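Local coordinates for protein acyl-coenzyme A oxidase acox-1.2 (Caenorhabditis elegans, PDB 5K3J) that catalyses the FAD-dependent first step of peroxisomal beta-oxidation on the CoA esters of ascaroside pheromones with a five-carbon omega side chain, and binds ATP at its dimer interface, at residues S294-A297 against M298-L302; L346-A349 against Y350-F354; K389-V392 against A393-G397. All blocks are in the same frame, centred on the assembly; numbering follows the deposited sequence.

Contact 1. Residues S294-A297 against M298-L302; sequences SQMA and MEQGL. With 6QA (~{S}-[2-[3-[[(2~{R})-4-[[[(2~{R},3~{S},4~{R},5~{R})-5-(6-aminopurin-9-yl)-4-oxidanyl-3-phosphonooxy-oxolan-2-yl]methoxy-oxidanyl-phosphoryl]oxy-oxidanyl-phosphoryl]oxy-3,3-dimethyl-2-oxidanyl-butanoyl]amino]propanoylamino]ethyl] 5-[(2~{R},3~{R},5~{R},6~{S})-6-methyl-3,5-bis(oxidanyl)oxan-2-yl]oxypentanethioate), chain E.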
loop_
_atom_site.group_PDB
_atom_site.type_symbol
_atom_site.label_atom_id
_atom_site.label_comp_id
_atom_site.label_asym_id
_atom_site.label_seq_id
_atom_site.Cartn_x
_atom_site.Cartn_y
_atom_site.Cartn_z
ATOM N N SER A 294 10.331 19.785 -4.278
ATOM C CA SER A 294 9.528 20.748 -5.016
ATOM C C SER A 294 8.847 20.079 -6.205
ATOM O O SER A 294 7.728 20.431 -6.576
ATOM C CB SER A 294 10.394 21.920 -5.491
ATOM O OG SER A 294 11.465 21.468 -6.306
ATOM N N GLN A 295 9.522 19.090 -6.779
ATOM C CA GLN A 295 9.085 18.480 -8.028
ATOM C C GLN A 295 8.036 17.376 -7.856
ATOM O O GLN A 295 7.234 17.139 -8.757
ATOM C CB GLN A 295 10.315 17.940 -8.774
ATOM C CG GLN A 295 10.028 17.172 -10.050
ATOM C CD GLN A 295 10.131 15.671 -9.855
ATOM O OE1 GLN A 295 10.193 15.184 -8.726
ATOM N NE2 GLN A 295 10.159 14.930 -10.958
ATOM N N MET A 296 8.014 16.715 -6.704
ATOM C CA MET A 296 7.177 15.520 -6.572
ATOM C C MET A 296 5.702 15.797 -6.290
ATOM O O MET A 296 4.903 14.873 -6.249
ATOM C CB MET A 296 7.737 14.587 -5.493
ATOM C CG MET A 296 8.357 15.276 -4.298
ATOM S SD MET A 296 9.212 14.078 -3.254
ATOM C CE MET A 296 7.868 12.952 -2.900
ATOM N N ALA A 297 5.329 17.058 -6.106
ATOM C CA ALA A 297 3.910 17.388 -6.091
ATOM C C ALA A 297 3.368 17.155 -7.497
ATOM O O ALA A 297 2.283 16.600 -7.681
ATOM C CB ALA A 297 3.673 18.822 -5.643
ATOM N N MET A 298 4.155 17.572 -8.484
ATOM C CA MET A 298 3.868 17.329 -9.889
ATOM C C MET A 298 3.868 15.837 -10.202
ATOM O O MET A 298 2.929 15.319 -10.805
ATOM C CB MET A 298 4.900 18.042 -10.757
ATOM C CG MET A 298 4.821 17.701 -12.227
ATOM S SD MET A 298 3.342 18.361 -13.002
ATOM C CE MET A 298 3.634 20.113 -12.788
ATOM N N GLU A 299 4.932 15.158 -9.781
ATOM C CA GLU A 299 5.159 13.755 -10.118
ATOM C C GLU A 299 4.218 12.807 -9.370
ATOM O O GLU A 299 3.726 11.829 -9.941
ATOM C CB GLU A 299 6.608 13.379 -9.823
ATOM C CG GLU A 299 6.977 11.963 -10.217
ATOM C CD GLU A 299 8.360 11.572 -9.739
ATOM O OE1 GLU A 299 8.780 12.068 -8.673
ATOM O OE2 GLU A 299 9.026 10.769 -10.427
ATOM N N GLN A 300 3.970 13.087 -8.092
ATOM C CA GLN A 300 3.014 12.296 -7.331
ATOM C C GLN A 300 1.605 12.756 -7.668
ATOM O O GLN A 300 0.628 12.243 -7.126
ATOM C CB GLN A 300 3.281 12.396 -5.825
ATOM C CG GLN A 300 4.621 11.872 -5.361
ATOM C CD GLN A 300 4.588 10.402 -5.019
ATOM O OE1 GLN A 300 3.542 9.857 -4.675
ATOM N NE2 GLN A 300 5.738 9.751 -5.109
ATOM N N GLY A 301 1.507 13.711 -8.585
ATOM C CA GLY A 301 0.235 14.074 -9.172
ATOM C C GLY A 301 -0.021 13.254 -10.425
ATOM O O GLY A 301 -1.168 12.947 -10.751
ATOM N N LEU A 302 1.054 12.859 -11.107
ATOM C CA LEU A 302 0.941 12.152 -12.385
ATOM C C LEU A 302 0.811 10.629 -12.239
ATOM O O LEU A 302 0.015 10.019 -12.954
ATOM C CB LEU A 302 2.133 12.494 -13.283
ATOM C CG LEU A 302 2.098 13.913 -13.857
ATOM C CD1 LEU A 302 3.402 14.285 -14.551
ATOM C CD2 LEU A 302 0.925 14.063 -14.817
HETATM P P26 6QA E . 20.492 18.527 9.681
HETATM P P29 6QA E . 20.646 20.833 11.621
HETATM P P50 6QA E . 15.306 25.155 13.052
HETATM O O01 6QA E . 10.784 10.166 -7.775
HETATM C C02 6QA E . 12.085 10.793 -7.748
HETATM C C03 6QA E . 12.981 9.685 -7.172
HETATM O O04 6QA E . 14.190 10.162 -6.793
HETATM C C05 6QA E . 14.227 10.823 -5.569
HETATM C C06 6QA E . 15.231 10.071 -4.652
HETATM C C07 6QA E . 15.883 11.117 -3.717
HETATM C C08 6QA E . 17.235 10.582 -3.250
HETATM C C09 6QA E . 17.292 10.495 -1.782
HETATM S S10 6QA E . 18.792 11.324 -1.043
HETATM C C11 6QA E . 18.405 12.507 0.277
HETATM C C12 6QA E . 17.031 12.401 0.871
HETATM N N13 6QA E . 17.173 12.360 2.278
HETATM C C14 6QA E . 16.640 13.408 3.123
HETATM C C15 6QA E . 16.802 13.322 4.683
HETATM C C16 6QA E . 17.557 14.612 5.150
HETATM N N17 6QA E . 16.918 15.217 6.334
HETATM C C18 6QA E . 17.747 16.073 7.194
HETATM C C19 6QA E . 17.115 16.717 8.426
HETATM O O20 6QA E . 15.813 16.206 8.601
HETATM C C21 6QA E . 17.044 18.265 8.289
HETATM C C22 6QA E . 16.517 18.731 9.717
HETATM C C23 6QA E . 16.090 18.633 7.105
HETATM C C24 6QA E . 18.373 18.967 8.033
HETATM O O25 6QA E . 19.068 19.279 9.258
HETATM O O27 6QA E . 20.330 17.014 9.895
HETATM O O28 6QA E . 20.995 19.281 11.127
HETATM O O30 6QA E . 21.946 21.639 11.524
HETATM O O31 6QA E . 19.409 21.456 10.669
HETATM C C32 6QA E . 18.239 21.938 11.213
HETATM C C33 6QA E . 18.314 23.521 11.153
HETATM O O34 6QA E . 18.790 23.912 10.033
HETATM C C35 6QA E . 17.645 24.707 9.195
HETATM N N36 6QA E . 17.516 24.082 7.868
HETATM C C37 6QA E . 17.474 22.771 7.618
HETATM N N38 6QA E . 17.365 22.534 6.311
HETATM C C39 6QA E . 17.339 23.740 5.674
HETATM C C40 6QA E . 17.442 24.727 6.655
HETATM N N41 6QA E . 17.445 26.036 6.283
HETATM C C42 6QA E . 17.344 26.362 4.994
HETATM N N43 6QA E . 17.248 25.436 4.018
HETATM C C44 6QA E . 17.243 24.135 4.309
HETATM N N45 6QA E . 17.138 23.129 3.248
HETATM C C46 6QA E . 16.543 24.661 9.879
HETATM O O47 6QA E . 15.986 26.040 10.067
HETATM C C48 6QA E . 16.876 24.063 11.244
HETATM O O49 6QA E . 16.786 25.010 12.257
HETATM O O51 6QA E . 15.488 24.759 14.487
HETATM O O52 6QA E . 14.261 24.246 12.384
HETATM O O53 6QA E . 14.819 26.574 12.944
HETATM O O54 6QA E . 20.181 20.801 13.056
HETATM O O55 6QA E . 21.542 18.769 8.614
HETATM O O56 6QA E . 18.902 16.245 6.936
HETATM O O57 6QA E . 16.082 14.349 2.666
HETATM O O58 6QA E . 16.396 9.892 -1.204
HETATM O O59 6QA E . 13.215 8.637 -8.151
HETATM C C60 6QA E . 13.782 9.139 -9.366
HETATM C C61 6QA E . 14.020 7.890 -10.185
HETATM C C62 6QA E . 12.843 10.185 -10.023
HETATM C C63 6QA E . 12.481 11.262 -9.091
HETATM O O64 6QA E . 13.530 10.788 -11.175
#
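Glu-299, lying beside Gln-295 one turn earlier on the same helix, reaches the ascaroside sugar of the bound CoA ester, whose hydroxyl O01 gives a 2.9 Å hydrogen bond to Glu-299 OE1. The Glu-299 side chain runs extended, with CG anti to the backbone N (chi1 -176°), and its carboxylate meets the sugar at its far end. Gln-295 slants across it, the amide and carboxylate planes turned 63° against each other. Arg-101 of helix 93-103 packs against both side chains. On the neighbouring face of the helix, Gln-300 CG packs 4.1 Å from Met-296 CB, while Gln-300 NE2 is held by Ala-425 O. The helix is kinked at Met-298 and Gly-301. Around the kink Gln-300 N donates to Met-296 O at 2.7 Å, and Glu-299 N to Gln-295 O at 3.2 Å; Gln-295 O also receives Met-298 N, weakly. Tyr-286, Tyr-431, Lys-283 and the backbone N of Ala-432 also bond the ester, in a pocket where Glu-299 is important for binding the ascaroside substrate; this helical i to i+4 pair thus forms part of the substrate-specificity site of the acyl-CoA oxidase.

Contact 2. Residues L346-A349 against Y350-F354; sequences LARA and YAFIF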
loop_
_atom_site.group_PDB
_atom_site.type_symbol
_atom_site.label_atom_id
_atom_site.label_comp_id
_atom_site.label_asym_id
_atom_site.label_seq_id
_atom_site.Cartn_x
_atom_site.Cartn_y
_atom_site.Cartn_z
ATOM N N LEU A 346 -9.018 12.010 -8.232
ATOM C CA LEU A 346 -8.933 12.698 -9.513
ATOM C C LEU A 346 -8.873 14.207 -9.308
ATOM O O LEU A 346 -8.219 14.922 -10.063
ATOM C CB LEU A 346 -10.121 12.330 -10.404
ATOM C CG LEU A 346 -10.109 12.936 -11.805
ATOM C CD1 LEU A 346 -8.850 12.515 -12.547
ATOM C CD2 LEU A 346 -11.359 12.543 -12.581
ATOM N N ALA A 347 -9.552 14.682 -8.271
ATOM C CA ALA A 347 -9.502 16.091 -7.910
ATOM C C ALA A 347 -8.128 16.427 -7.338
ATOM O O ALA A 347 -7.604 17.521 -7.552
ATOM C CB ALA A 347 -10.597 16.428 -6.915
ATOM N N ARG A 348 -7.551 15.473 -6.613
ATOM C CA ARG A 348 -6.237 15.656 -6.008
ATOM C C ARG A 348 -5.126 15.629 -7.051
ATOM O O ARG A 348 -4.167 16.388 -6.960
ATOM C CB ARG A 348 -5.985 14.584 -4.947
ATOM C CG ARG A 348 -6.610 14.899 -3.597
ATOM C CD ARG A 348 -6.535 13.714 -2.647
ATOM N NE ARG A 348 -6.904 14.095 -1.287
ATOM C CZ ARG A 348 -7.005 13.245 -0.272
ATOM N NH1 ARG A 348 -6.771 11.955 -0.466
ATOM N NH2 ARG A 348 -7.345 13.683 0.932
ATOM N N ALA A 349 -5.265 14.749 -8.037
ATOM C CA ALA A 349 -4.272 14.623 -9.098
ATOM C C ALA A 349 -4.086 15.948 -9.829
ATOM O O ALA A 349 -2.958 16.365 -10.099
ATOM C CB ALA A 349 -4.670 13.535 -10.071
ATOM N N TYR A 350 -5.200 16.600 -10.150
ATOM C CA TYR A 350 -5.171 17.931 -10.740
ATOM C C TYR A 350 -4.622 18.953 -9.753
ATOM O O TYR A 350 -3.757 19.757 -10.098
ATOM C CB TYR A 350 -6.569 18.349 -11.202
ATOM C CG TYR A 350 -6.983 17.757 -12.531
ATOM C CD1 TYR A 350 -7.768 16.617 -12.590
ATOM C CD2 TYR A 350 -6.586 18.341 -13.725
ATOM C CE1 TYR A 350 -8.149 16.071 -13.800
ATOM C CE2 TYR A 350 -6.960 17.805 -14.943
ATOM C CZ TYR A 350 -7.744 16.668 -14.974
ATOM O OH TYR A 350 -8.121 16.126 -16.180
ATOM N N ALA A 351 -5.128 18.911 -8.523
ATOM C CA ALA A 351 -4.741 19.873 -7.496
ATOM C C ALA A 351 -3.250 19.793 -7.191
ATOM O O ALA A 351 -2.587 20.821 -7.034
ATOM C CB ALA A 351 -5.551 19.650 -6.228
ATOM N N PHE A 352 -2.726 18.574 -7.113
ATOM C CA PHE A 352 -1.309 18.370 -6.816
ATOM C C PHE A 352 -0.428 18.923 -7.934
ATOM O O PHE A 352 0.576 19.585 -7.677
ATOM C CB PHE A 352 -0.987 16.883 -6.606
ATOM C CG PHE A 352 -1.637 16.275 -5.394
ATOM C CD1 PHE A 352 -2.250 17.070 -4.441
ATOM C CD2 PHE A 352 -1.630 14.901 -5.207
ATOM C CE1 PHE A 352 -2.849 16.511 -3.333
ATOM C CE2 PHE A 352 -2.227 14.336 -4.100
ATOM C CZ PHE A 352 -2.837 15.143 -3.162
ATOM N N ILE A 353 -0.816 18.640 -9.175
ATOM C CA ILE A 353 -0.031 19.023 -10.347
ATOM C C ILE A 353 0.086 20.540 -10.478
ATOM O O ILE A 353 1.165 21.065 -10.765
ATOM C CB ILE A 353 -0.643 18.427 -11.633
ATOM C CG1 ILE A 353 -0.323 16.933 -11.715
ATOM C CG2 ILE A 353 -0.125 19.142 -12.876
ATOM C CD1 ILE A 353 -1.104 16.199 -12.779
ATOM N N PHE A 354 -1.019 21.242 -10.246
ATOM C CA PHE A 354 -1.018 22.702 -10.292
ATOM C C PHE A 354 -0.217 23.266 -9.128
ATOM O O PHE A 354 0.458 24.288 -9.259
ATOM C CB PHE A 354 -2.448 23.243 -10.267
ATOM C CG PHE A 354 -3.280 22.799 -11.435
ATOM C CD1 PHE A 354 -2.703 22.622 -12.678
ATOM C CD2 PHE A 354 -4.635 22.547 -11.288
ATOM C CE1 PHE A 354 -3.456 22.210 -13.752
ATOM C CE2 PHE A 354 -5.396 22.133 -12.362
ATOM C CZ PHE A 354 -4.804 21.963 -13.597
#
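Arg-348 CB lies over one face of the Phe-352 ring, 4.0 Å from its centroid and 23° off the normal, a CH-pi contact between residues one turn apart. The two side chains run alongside each other, CG and CD of Arg-348 following the ring near CZ, and the guanidinium and ring planes are 18° apart. With Phe-352 CG anti to the carbonyl carbon (chi1 -66°), the ring lies back over the Arg-348 carbonyl, whose O is 3.0 Å from Phe-352 CG. The same oxygen accepts Phe-352 N at 2.6 Å. In the second pair, Leu-346 CD1 packs 3.8 Å from Tyr-350 CE1, and Leu-346 O approaches the tyrosine ring at its edge, 3.1 Å from Tyr-350 CD1. Farther out, the polar ends are fixed by other parts of the chain: Arg-348 NE forms a salt bridge with Glu-566 OE2, and Tyr-350 OH is hydrogen-bonded to Leu-604 O. Helix 549-569 lies against Ala-347 and Ala-351 through His-562, helix 520-543 reaches Phe-352 through Ile-535, and Ile-353 packs on Met-298 and Leu-302 of helix 287-315. Here these i to i+4 contacts lie on helix 343-363, buried among the helices of the acyl-CoA oxidase bundle.

Contact 3. Residues K389-V392 against A393-G397; sequences KSVV and AHETG. With ATP (adenosine-5'-triphosphate), chain D.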
loop_
_atom_site.group_PDB
_atom_site.type_symbol
_atom_site.label_atom_id
_atom_site.label_comp_id
_atom_site.label_asym_id
_atom_site.label_seq_id
_atom_site.Cartn_x
_atom_site.Cartn_y
_atom_site.Cartn_z
ATOM N N LYS A 389 5.654 17.394 0.061
ATOM C CA LYS A 389 5.999 16.067 -0.442
ATOM C C LYS A 389 5.428 14.974 0.459
ATOM O O LYS A 389 5.081 13.897 -0.010
ATOM C CB LYS A 389 7.518 15.920 -0.574
ATOM C CG LYS A 389 8.270 15.942 0.745
ATOM C CD LYS A 389 9.220 14.755 0.862
ATOM C CE LYS A 389 8.500 13.492 1.320
ATOM N NZ LYS A 389 9.400 12.302 1.350
ATOM N N SER A 390 5.320 15.266 1.750
ATOM C CA SER A 390 4.824 14.288 2.710
ATOM C C SER A 390 3.328 14.034 2.538
ATOM O O SER A 390 2.903 12.892 2.365
ATOM C CB SER A 390 5.117 14.748 4.137
ATOM O OG SER A 390 6.512 14.776 4.375
ATOM N N VAL A 391 2.538 15.103 2.582
ATOM C CA VAL A 391 1.087 14.995 2.439
ATOM C C VAL A 391 0.705 14.438 1.072
ATOM O O VAL A 391 -0.152 13.557 0.969
ATOM C CB VAL A 391 0.395 16.357 2.646
ATOM C CG1 VAL A 391 -1.058 16.301 2.191
ATOM C CG2 VAL A 391 0.478 16.774 4.104
ATOM N N VAL A 392 1.352 14.948 0.028
ATOM C CA VAL A 392 1.058 14.534 -1.337
ATOM C C VAL A 392 1.349 13.050 -1.547
ATOM O O VAL A 392 0.485 12.315 -2.011
ATOM C CB VAL A 392 1.853 15.372 -2.356
ATOM C CG1 VAL A 392 1.941 14.656 -3.673
ATOM C CG2 VAL A 392 1.207 16.740 -2.540
ATOM N N ALA A 393 2.553 12.611 -1.187
ATOM C CA ALA A 393 2.938 11.209 -1.357
ATOM C C ALA A 393 2.045 10.274 -0.544
ATOM O O ALA A 393 1.717 9.169 -0.988
ATOM C CB ALA A 393 4.398 11.001 -0.970
ATOM N N HIS A 394 1.657 10.725 0.645
ATOM C CA HIS A 394 0.808 9.937 1.530
ATOM C C HIS A 394 -0.598 9.791 0.961
ATOM O O HIS A 394 -1.143 8.689 0.908
ATOM C CB HIS A 394 0.755 10.577 2.917
ATOM C CG HIS A 394 -0.253 9.958 3.836
ATOM N ND1 HIS A 394 -0.140 8.671 4.311
ATOM C CD2 HIS A 394 -1.395 10.458 4.369
ATOM C CE1 HIS A 394 -1.167 8.401 5.097
ATOM N NE2 HIS A 394 -1.943 9.468 5.148
ATOM N N GLU A 395 -1.173 10.908 0.526
ATOM C CA GLU A 395 -2.519 10.911 -0.042
ATOM C C GLU A 395 -2.542 10.294 -1.439
ATOM O O GLU A 395 -3.531 9.676 -1.829
ATOM C CB GLU A 395 -3.086 12.336 -0.083
ATOM C CG GLU A 395 -3.327 12.950 1.291
ATOM C CD GLU A 395 -3.875 14.364 1.213
ATOM O OE1 GLU A 395 -3.965 14.904 0.090
ATOM O OE2 GLU A 395 -4.214 14.936 2.273
ATOM N N THR A 396 -1.456 10.462 -2.190
ATOM C CA THR A 396 -1.324 9.802 -3.486
ATOM C C THR A 396 -1.299 8.293 -3.286
ATOM O O THR A 396 -1.801 7.536 -4.117
ATOM C CB THR A 396 -0.047 10.245 -4.233
ATOM O OG1 THR A 396 -0.087 11.660 -4.445
ATOM C CG2 THR A 396 0.067 9.546 -5.579
ATOM N N GLY A 397 -0.711 7.870 -2.171
ATOM C CA GLY A 397 -0.671 6.468 -1.802
ATOM C C GLY A 397 -2.060 5.892 -1.617
ATOM O O GLY A 397 -2.444 4.954 -2.316
HETATM P PG ATP D . -5.571 14.173 11.221
HETATM O O1G ATP D . -5.042 15.495 11.724
HETATM O O2G ATP D . -5.974 13.214 12.318
HETATM O O3G ATP D . -6.567 14.290 10.091
HETATM P PB ATP D . -4.307 11.940 10.092
HETATM O O1B ATP D . -4.188 11.873 8.586
HETATM O O2B ATP D . -5.451 11.240 10.787
HETATM O O3B ATP D . -4.279 13.487 10.540
HETATM P PA ATP D . -2.841 11.036 12.273
HETATM O O1A ATP D . -1.834 11.938 12.950
HETATM O O2A ATP D . -4.253 10.952 12.802
HETATM O O3A ATP D . -2.915 11.431 10.715
HETATM O "O5'" ATP D . -2.236 9.548 12.206
HETATM C "C5'" ATP D . -2.906 8.526 11.467
HETATM C "C4'" ATP D . -1.829 7.697 10.790
HETATM O "O4'" ATP D . -1.523 8.219 9.492
HETATM C "C3'" ATP D . -0.559 7.744 11.622
HETATM O "O3'" ATP D . -0.142 6.414 11.937
HETATM C "C2'" ATP D . 0.466 8.428 10.742
HETATM O "O2'" ATP D . 1.743 7.792 10.828
HETATM C "C1'" ATP D . -0.106 8.324 9.337
HETATM N N9 ATP D . 0.234 9.510 8.510
HETATM C C8 ATP D . -0.374 10.707 8.570
HETATM N N7 ATP D . 0.164 11.581 7.684
HETATM C C5 ATP D . 1.145 10.936 7.029
HETATM C C6 ATP D . 2.117 11.275 5.963
HETATM N N6 ATP D . 2.150 12.509 5.401
HETATM N N1 ATP D . 2.968 10.301 5.568
HETATM C C2 ATP D . 2.946 9.071 6.115
HETATM N N3 ATP D . 2.095 8.698 7.085
HETATM C C4 ATP D . 1.186 9.570 7.575
#
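His-394 lays its imidazole nearly parallel to the adenine of ATP, with adenine C5 over the ring centre and 3.6 Å above its plane. CB joins in, His-394 CB lying 3.4 Å from ATP C6. The first torsion (chi1 171°) sets CG anti to the backbone N and puts the ring against the adenine face. Ser-390, one turn earlier, meets the same base through its backbone: ATP N6 gives a weak bond of 3.2 Å to Ser-390 O. That carbonyl also accepts His-394 N and therefore serves both the helix and the exocyclic amine of the base, while Ser-390 OG turns to Asn-435 O and Ser-386 O. This stretch of helix 379-405 is one wall of the ATP site at the dimer interface, to which Gln-402 and His-340 of the second subunit also contribute hydrogen bonds, joined by Tyr-573 and Arg-528 of this chain. Val-391 and Glu-395 lie side by side and point the same way, Val-391 CG1 resting 3.4 Å from Glu-395 OE2. The glutamate has CG anti to its carbonyl carbon and then runs extended past the valine methyl, where OE1 and OE2 form long, weak ion pairs with Arg-348 NE and Arg-532 NE. Val-392 and Thr-396 form a similar parallel pair, with Val-392 CG1 3.7 Å from Thr-396 OG1. Thr-396 N donates to Val-392 O at 2.7 Å, and the threonine hydroxyl, with OG1 2.6 Å from Val-392 O, also has Gln-300 O within reach. Lys-389 NZ is hydrogen-bonded to Gly-433 O and Gly-428 O.

How the contacts relate
From the N terminus, helix 287-315 carries contact 1, helix 343-363 contact 2 and helix 379-405 contact 3. Each is local to one helix and closes no long loop; the three follow in series, neither nesting nor crossing. In space their centres lie about 10 to 12 Å apart, and all three touch. Contacts 1 and 2 meet where Gly-301 O lies against Ala-349 CB. Contacts 1 and 3 join where Gln-300 CB packs on Val-392 CG1, and through Met-296 against Lys-389. Phe-352 of contact 2 packs on Val-392 of contact 3. The helices thereby tie the ascaroside pocket to the ATP site.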